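Long-range contacts in N-acetyltransferase (Staphylococcus aureus subsp. aureus, PDB 4M85), which probably catalyses the transfer of an acetyl group from acetyl-CoA to an amine, as other GNAT-fold acetyltransferases do; its acceptor substrate is not established: residues K18-V23 with T118-F122; I60-E64 with K133-L138; S77-E81 with E108-D112. All blocks are in the same frame, centred on the assembly; numbering follows the deposited sequence.

Contact 1: residues K18-V23 with T118-F122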
# COMPACT_ATOMS: atom_id res chain seq x y z
N LYS A 18 7.14 -6.36 5.59
CA LYS A 18 7.13 -7.64 4.88
C LYS A 18 6.03 -7.64 3.83
O LYS A 18 6.25 -8.06 2.69
CB LYS A 18 6.97 -8.78 5.87
CG LYS A 18 8.15 -8.93 6.81
CD LYS A 18 7.93 -10.13 7.73
CE LYS A 18 8.84 -10.08 8.95
NZ LYS A 18 8.53 -11.23 9.85
N LEU A 19 4.87 -7.12 4.21
CA LEU A 19 3.73 -7.02 3.29
C LEU A 19 4.05 -6.16 2.07
O LEU A 19 3.81 -6.57 0.93
CB LEU A 19 2.49 -6.48 4.01
CG LEU A 19 1.73 -7.46 4.93
CD1 LEU A 19 0.78 -6.73 5.88
CD2 LEU A 19 0.95 -8.51 4.12
N VAL A 20 4.60 -4.95 2.31
CA VAL A 20 4.96 -4.02 1.24
C VAL A 20 6.07 -4.65 0.40
O VAL A 20 6.02 -4.62 -0.81
CB VAL A 20 5.43 -2.64 1.81
CG1 VAL A 20 6.05 -1.75 0.72
CG2 VAL A 20 4.27 -1.92 2.48
N TYR A 21 7.06 -5.23 1.05
CA TYR A 21 8.13 -5.91 0.33
C TYR A 21 7.57 -6.93 -0.68
O TYR A 21 8.01 -7.00 -1.83
CB TYR A 21 9.10 -6.60 1.30
CG TYR A 21 10.27 -7.20 0.58
CD1 TYR A 21 10.29 -8.55 0.20
CD2 TYR A 21 11.34 -6.40 0.24
CE1 TYR A 21 11.37 -9.07 -0.51
CE2 TYR A 21 12.42 -6.90 -0.46
CZ TYR A 21 12.44 -8.23 -0.83
OH TYR A 21 13.55 -8.67 -1.53
N MET A 22 6.61 -7.74 -0.23
CA MET A 22 6.01 -8.76 -1.11
C MET A 22 5.34 -8.13 -2.32
O MET A 22 5.48 -8.61 -3.44
CB MET A 22 5.00 -9.62 -0.35
CG MET A 22 5.61 -10.83 0.34
SD MET A 22 4.56 -11.41 1.68
CE MET A 22 2.89 -11.26 0.97
N VAL A 23 4.63 -7.03 -2.09
CA VAL A 23 3.98 -6.35 -3.19
C VAL A 23 5.03 -5.82 -4.17
O VAL A 23 4.88 -5.97 -5.39
CB VAL A 23 3.07 -5.21 -2.69
CG1 VAL A 23 2.55 -4.39 -3.87
CG2 VAL A 23 1.89 -5.79 -1.92
N THR A 118 -2.36 0.21 -1.53
CA THR A 118 -2.00 -1.16 -1.18
C THR A 118 -3.07 -1.81 -0.29
O THR A 118 -3.53 -1.19 0.67
CB THR A 118 -0.66 -1.21 -0.39
OG1 THR A 118 0.41 -0.63 -1.15
CG2 THR A 118 -0.28 -2.61 -0.07
N ILE A 119 -3.48 -3.04 -0.64
CA ILE A 119 -4.28 -3.89 0.24
C ILE A 119 -3.60 -5.23 0.26
O ILE A 119 -3.57 -5.89 -0.76
CB ILE A 119 -5.72 -4.12 -0.25
CG1 ILE A 119 -6.44 -2.81 -0.44
CG2 ILE A 119 -6.46 -4.97 0.78
CD1 ILE A 119 -7.80 -2.93 -1.09
N ALA A 120 -3.06 -5.63 1.41
CA ALA A 120 -2.18 -6.80 1.47
C ALA A 120 -2.50 -7.71 2.65
O ALA A 120 -2.81 -7.24 3.75
CB ALA A 120 -0.71 -6.36 1.49
N THR A 121 -2.42 -9.02 2.43
CA THR A 121 -2.71 -9.98 3.50
C THR A 121 -1.59 -11.02 3.52
O THR A 121 -1.17 -11.48 2.47
CB THR A 121 -4.09 -10.68 3.30
OG1 THR A 121 -5.10 -9.71 3.09
CG2 THR A 121 -4.51 -11.48 4.52
N PHE A 122 -1.12 -11.40 4.71
CA PHE A 122 -0.21 -12.54 4.82
C PHE A 122 -0.89 -13.85 4.38
O PHE A 122 -2.07 -14.09 4.66
CB PHE A 122 0.32 -12.69 6.24
CG PHE A 122 1.35 -11.67 6.63
CD1 PHE A 122 2.59 -11.64 5.99
CD2 PHE A 122 1.07 -10.73 7.62
CE1 PHE A 122 3.54 -10.70 6.35
CE2 PHE A 122 2.01 -9.78 7.98
CZ PHE A 122 3.25 -9.77 7.35
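Thr121 O, approached by the methyl CE of Met22 at 4.3 Å, takes a hydrogen bond from Arg126 NH2, and the Met22 side chain also lies against Arg126. The main contact is apolar. Leu19 CG lies beside the backbone N (chi1 -77°), which directs the branched end at Phe122; crossing the ring almost perpendicularly, CD2 sits over its middle, 3.9 Å from the centroid and 4° off the normal, a CH-pi contact. Leu19 CD2 also reaches Phe122 N at 3.6 Å and Ala120 CB at 3.8 Å, filling the corner where the strand gives way to the loop. Lys18 comes to the ring differently: its CB lies in the ring plane, 4.0 Å from Phe122 CE1, while the rest of the chain leads away. One turn on from Leu19, Val23 CG2 rests 4.3 Å from Ala120 CB and touches Thr118 CG2. Helix 13-26 thus covers one face of strand 114-121; Ile119 points away from it, its side chain touching Ala131 of helix 130-140. With no hydrogen bond between the segments, cohesion rests on dispersion and the CH-pi contact, and the polar link at Thr121 leads to Arg126, which opens an R-x-x-G-x-A sequence like that used for acetyl-CoA in GNAT enzymes.

Contact 2: residues I60-E64 with K133-L138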
# COMPACT_ATOMS: atom_id res chain seq x y z
N ILE A 60 -2.06 4.03 7.38
CA ILE A 60 -2.29 2.59 7.37
C ILE A 60 -3.27 2.16 8.45
O ILE A 60 -3.16 2.56 9.61
CB ILE A 60 -0.95 1.83 7.53
CG1 ILE A 60 0.02 2.23 6.40
CG2 ILE A 60 -1.21 0.30 7.56
CD1 ILE A 60 1.39 1.57 6.43
N LEU A 61 -4.25 1.33 8.03
CA LEU A 61 -5.06 0.52 8.95
C LEU A 61 -4.60 -0.94 8.88
O LEU A 61 -4.30 -1.45 7.80
CB LEU A 61 -6.57 0.57 8.64
CG LEU A 61 -7.24 1.93 8.55
CD1 LEU A 61 -8.69 1.68 8.19
CD2 LEU A 61 -7.16 2.70 9.86
N VAL A 62 -4.53 -1.59 10.03
CA VAL A 62 -4.13 -2.98 10.09
C VAL A 62 -5.28 -3.81 10.61
O VAL A 62 -6.13 -3.30 11.37
CB VAL A 62 -2.87 -3.21 10.97
CG1 VAL A 62 -1.70 -2.38 10.44
CG2 VAL A 62 -3.11 -2.85 12.42
N TYR A 63 -5.29 -5.07 10.17
CA TYR A 63 -6.13 -6.12 10.75
C TYR A 63 -5.26 -6.98 11.68
O TYR A 63 -4.39 -7.73 11.23
CB TYR A 63 -6.78 -6.98 9.66
CG TYR A 63 -7.99 -7.76 10.14
CD1 TYR A 63 -7.84 -8.90 10.94
CD2 TYR A 63 -9.29 -7.38 9.78
CE1 TYR A 63 -8.95 -9.63 11.38
CE2 TYR A 63 -10.40 -8.10 10.23
CZ TYR A 63 -10.22 -9.23 11.03
OH TYR A 63 -11.30 -9.98 11.47
N GLU A 64 -5.51 -6.85 12.97
CA GLU A 64 -4.77 -7.55 13.99
C GLU A 64 -5.53 -8.84 14.38
O GLU A 64 -6.67 -8.76 14.80
CB GLU A 64 -4.60 -6.64 15.19
CG GLU A 64 -3.75 -7.22 16.31
CD GLU A 64 -3.76 -6.37 17.54
OE1 GLU A 64 -3.66 -5.12 17.42
OE2 GLU A 64 -3.89 -6.96 18.64
N LYS A 133 -12.75 -6.64 4.47
CA LYS A 133 -13.06 -5.98 5.73
C LYS A 133 -12.26 -4.68 5.89
O LYS A 133 -12.78 -3.68 6.39
CB LYS A 133 -12.76 -6.90 6.91
CG LYS A 133 -13.76 -8.05 7.10
CD LYS A 133 -13.36 -8.90 8.31
CE LYS A 133 -13.80 -10.35 8.20
NZ LYS A 133 -15.27 -10.46 7.95
N LEU A 134 -11.00 -4.70 5.49
CA LEU A 134 -10.16 -3.51 5.62
C LEU A 134 -10.63 -2.43 4.67
O LEU A 134 -10.71 -1.26 5.03
CB LEU A 134 -8.69 -3.83 5.35
CG LEU A 134 -7.92 -4.46 6.49
CD1 LEU A 134 -6.58 -4.90 5.96
CD2 LEU A 134 -7.76 -3.47 7.63
N LEU A 135 -10.96 -2.84 3.47
CA LEU A 135 -11.45 -1.91 2.46
C LEU A 135 -12.79 -1.27 2.87
O LEU A 135 -12.97 -0.06 2.82
CB LEU A 135 -11.57 -2.64 1.13
CG LEU A 135 -12.04 -1.85 -0.10
CD1 LEU A 135 -11.17 -0.62 -0.23
CD2 LEU A 135 -11.98 -2.68 -1.37
N THR A 136 -13.74 -2.11 3.29
CA THR A 136 -15.06 -1.65 3.69
C THR A 136 -14.95 -0.65 4.85
O THR A 136 -15.54 0.42 4.82
CB THR A 136 -15.92 -2.85 4.05
OG1 THR A 136 -16.17 -3.59 2.88
CG2 THR A 136 -17.26 -2.46 4.65
N SER A 137 -14.14 -0.98 5.83
CA SER A 137 -13.99 -0.12 6.98
C SER A 137 -13.28 1.20 6.63
O SER A 137 -13.63 2.24 7.18
CB SER A 137 -13.27 -0.87 8.10
OG SER A 137 -12.68 0.03 8.98
N LEU A 138 -12.32 1.16 5.70
CA LEU A 138 -11.64 2.37 5.25
C LEU A 138 -12.59 3.28 4.48
O LEU A 138 -12.55 4.51 4.65
CB LEU A 138 -10.43 2.02 4.37
CG LEU A 138 -9.64 3.20 3.78
CD1 LEU A 138 -9.04 4.03 4.90
CD2 LEU A 138 -8.54 2.72 2.84
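Aliphatic contacts between Leu134 and the strand form the middle of this interface. With its CG set beside the backbone N (chi1 -80°), Leu134 sends CD2 straight onto the strand backbone, 3.9 Å from Tyr63 N and 4.0 Å from Leu61 O. Leu134 CD2 settles between two side chains on the same face of the strand, with Leu61 CB at 4.3 Å and Tyr63 CB at 4.2 Å. Toward the C-terminal end of the helix segment, Leu138 CD1 meets Leu61 CD1 at 4.1 Å, the two side chains crossing at a slant. Leu138 continues onto Ile73 and Ile116, so this aliphatic layer runs over the neighbouring strands.

The second kind of contact pairs an aromatic ring with the aliphatic part of a lysine. Lys133 lays CD 3.6 Å from Tyr63 CE2, and its CE lies 4.1 Å from Tyr63 OH. The bend at chi4 (-55°) turns the ammonium group away from the ring, leaving methylenes to do the touching. The Tyr63 side chain also touches Ile5 and Ala3 near the N terminus.

Within the sheet the strand's backbone is hydrogen-bonded to strand 4-7 (Val62 with Arg6) and to strand 68-77 (Leu61 with Ile73, Tyr63 with Ala70 and Gly71). Leu61 and Tyr63 point toward helix 130-140 and Val62 points away, so the helix covers one face of the strand. This helix, which follows the central strand 114-121, lies across the GNAT sheet and here packs on strand 60-65, two strands away. Since no hydrogen bond crosses, the helix is held here by the shape of its leucines and by dispersion, with the lysine methylenes extending the apolar surface toward the solvent side, where Lys133 is exposed.

Contact 3: residues S77-E81 with E108-D112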
# COMPACT_ATOMS: atom_id res chain seq x y z
N SER A 77 -3.97 11.15 0.39
CA SER A 77 -4.51 12.00 -0.68
C SER A 77 -3.69 11.92 -1.93
O SER A 77 -2.46 11.95 -1.88
CB SER A 77 -4.63 13.49 -0.25
OG SER A 77 -3.42 13.94 0.28
N GLY A 78 -4.37 11.83 -3.07
CA GLY A 78 -3.70 11.87 -4.36
C GLY A 78 -2.96 13.18 -4.61
O GLY A 78 -1.93 13.21 -5.28
N GLU A 79 -3.45 14.27 -4.04
CA GLU A 79 -2.82 15.55 -4.31
C GLU A 79 -1.45 15.67 -3.66
O GLU A 79 -0.59 16.34 -4.18
CB GLU A 79 -3.73 16.73 -3.98
CG GLU A 79 -4.03 16.99 -2.52
CD GLU A 79 -4.80 18.29 -2.33
OE1 GLU A 79 -4.85 19.09 -3.30
OE2 GLU A 79 -5.35 18.52 -1.24
N ASN A 80 -1.23 14.97 -2.55
CA ASN A 80 0.08 14.97 -1.92
C ASN A 80 0.96 13.75 -2.26
O ASN A 80 2.00 13.54 -1.63
CB ASN A 80 -0.10 15.10 -0.42
CG ASN A 80 -0.54 16.50 0.01
OD1 ASN A 80 -0.37 17.47 -0.70
ND2 ASN A 80 -1.09 16.60 1.20
N GLU A 81 0.58 12.97 -3.27
CA GLU A 81 1.24 11.69 -3.57
C GLU A 81 2.75 11.83 -3.77
O GLU A 81 3.54 11.11 -3.15
CB GLU A 81 0.66 11.03 -4.83
CG GLU A 81 1.25 9.66 -5.12
CD GLU A 81 0.77 9.03 -6.43
OE1 GLU A 81 -0.18 9.53 -7.07
OE2 GLU A 81 1.37 8.01 -6.84
N GLU A 108 0.67 7.50 -9.39
CA GLU A 108 -0.32 6.43 -9.59
C GLU A 108 -1.77 6.93 -9.51
O GLU A 108 -2.66 6.28 -10.02
CB GLU A 108 -0.10 5.27 -8.58
CG GLU A 108 1.32 4.68 -8.55
CD GLU A 108 1.50 3.54 -7.55
OE1 GLU A 108 0.49 2.99 -7.05
OE2 GLU A 108 2.65 3.17 -7.24
N ALA A 109 -2.00 8.09 -8.88
CA ALA A 109 -3.34 8.58 -8.57
C ALA A 109 -3.62 9.95 -9.16
O ALA A 109 -2.81 10.51 -9.87
CB ALA A 109 -3.54 8.60 -7.07
N LYS A 110 -4.79 10.49 -8.85
CA LYS A 110 -5.19 11.78 -9.38
C LYS A 110 -5.47 12.72 -8.22
O LYS A 110 -5.75 12.28 -7.11
CB LYS A 110 -6.42 11.62 -10.27
CG LYS A 110 -6.13 11.00 -11.62
CD LYS A 110 -7.40 10.83 -12.42
CE LYS A 110 -7.24 9.85 -13.57
NZ LYS A 110 -8.56 9.49 -14.17
N ASP A 111 -5.39 14.02 -8.49
CA ASP A 111 -5.38 15.01 -7.42
C ASP A 111 -6.70 15.12 -6.67
O ASP A 111 -6.70 15.56 -5.53
CB ASP A 111 -4.99 16.37 -7.98
CG ASP A 111 -3.62 16.37 -8.65
OD1 ASP A 111 -2.73 15.60 -8.23
OD2 ASP A 111 -3.43 17.12 -9.61
N ASP A 112 -7.81 14.72 -7.29
CA ASP A 112 -9.11 14.78 -6.58
C ASP A 112 -9.49 13.47 -5.89
O ASP A 112 -10.67 13.29 -5.54
CB ASP A 112 -10.24 15.20 -7.54
CG ASP A 112 -10.50 14.18 -8.64
OD1 ASP A 112 -9.55 13.51 -9.10
OD2 ASP A 112 -11.66 14.09 -9.09
O HOH W 1 -6.77 14.33 -3.16
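Hydrogen bonding centres on the carboxylate of Glu81, which receives the N-H groups of two consecutive residues of the other loop. Glu108 N donates to OE2 of Glu81 at 2.7 Å in a nearly straight bond (169°) that uses the syn lone pair, while Ala109 N reaches OE1 of Glu81 at 2.9 Å, 22° out of the carboxylate plane and more bent. The extended chain of Glu81, with CG anti to the backbone N (chi1 -176°), carries the group from the start of helix 81-86 to the backbone of Glu108 and Ala109. Arg54 NH1 adds a salt bridge to OE2, so this oxygen is gripped twice and the carboxylate's rotation is probably fixed. The side chain of Glu108 crosses that of Glu81 at about a right angle and bonds to Tyr115 OH instead.

The remaining contacts are van der Waals and weak C-H...O contacts. Gly78, with no side chain in the way, lets its CA meet Lys110 O at 3.5 Å in a CA-H...O contact. Beside it, Glu79 CB lies 3.5 Å from Asp111 O. Asp111 O accepts from a water at 2.7 Å, and the water in turn takes a weak bond from Glu79 N. The carboxylate of Asp111 is salt-bridged to Lys107.

Gly78 also pairs through its backbone with Glu113. The two loops meet where the neighbouring antiparallel strands 68-77 and 114-121 of the GNAT sheet end and begin, the long connection between them carrying helices 81-86 and 95-98.

Overall arrangement
From the N terminus, helix 13-26 supplies the first half of contact 1, and the loop it opens closes only at strand 114-121. Within that loop, strand 60-65 opens contact 2, which closes later on helix 130-140, so contacts 1 and 2 cross along the chain. Contact 3, joining 77-81 to 108-112, is nested inside both. Contacts 1 and 2 place helices on opposite faces of one mixed sheet and touch where Ile119 CD1 meets Leu135 CD1, with centres about 13 Å apart. Contact 3, its centre about 21 Å from that of contact 1 and about 20 Å from that of contact 2, ties together the loops at one end of the adjoining central strands.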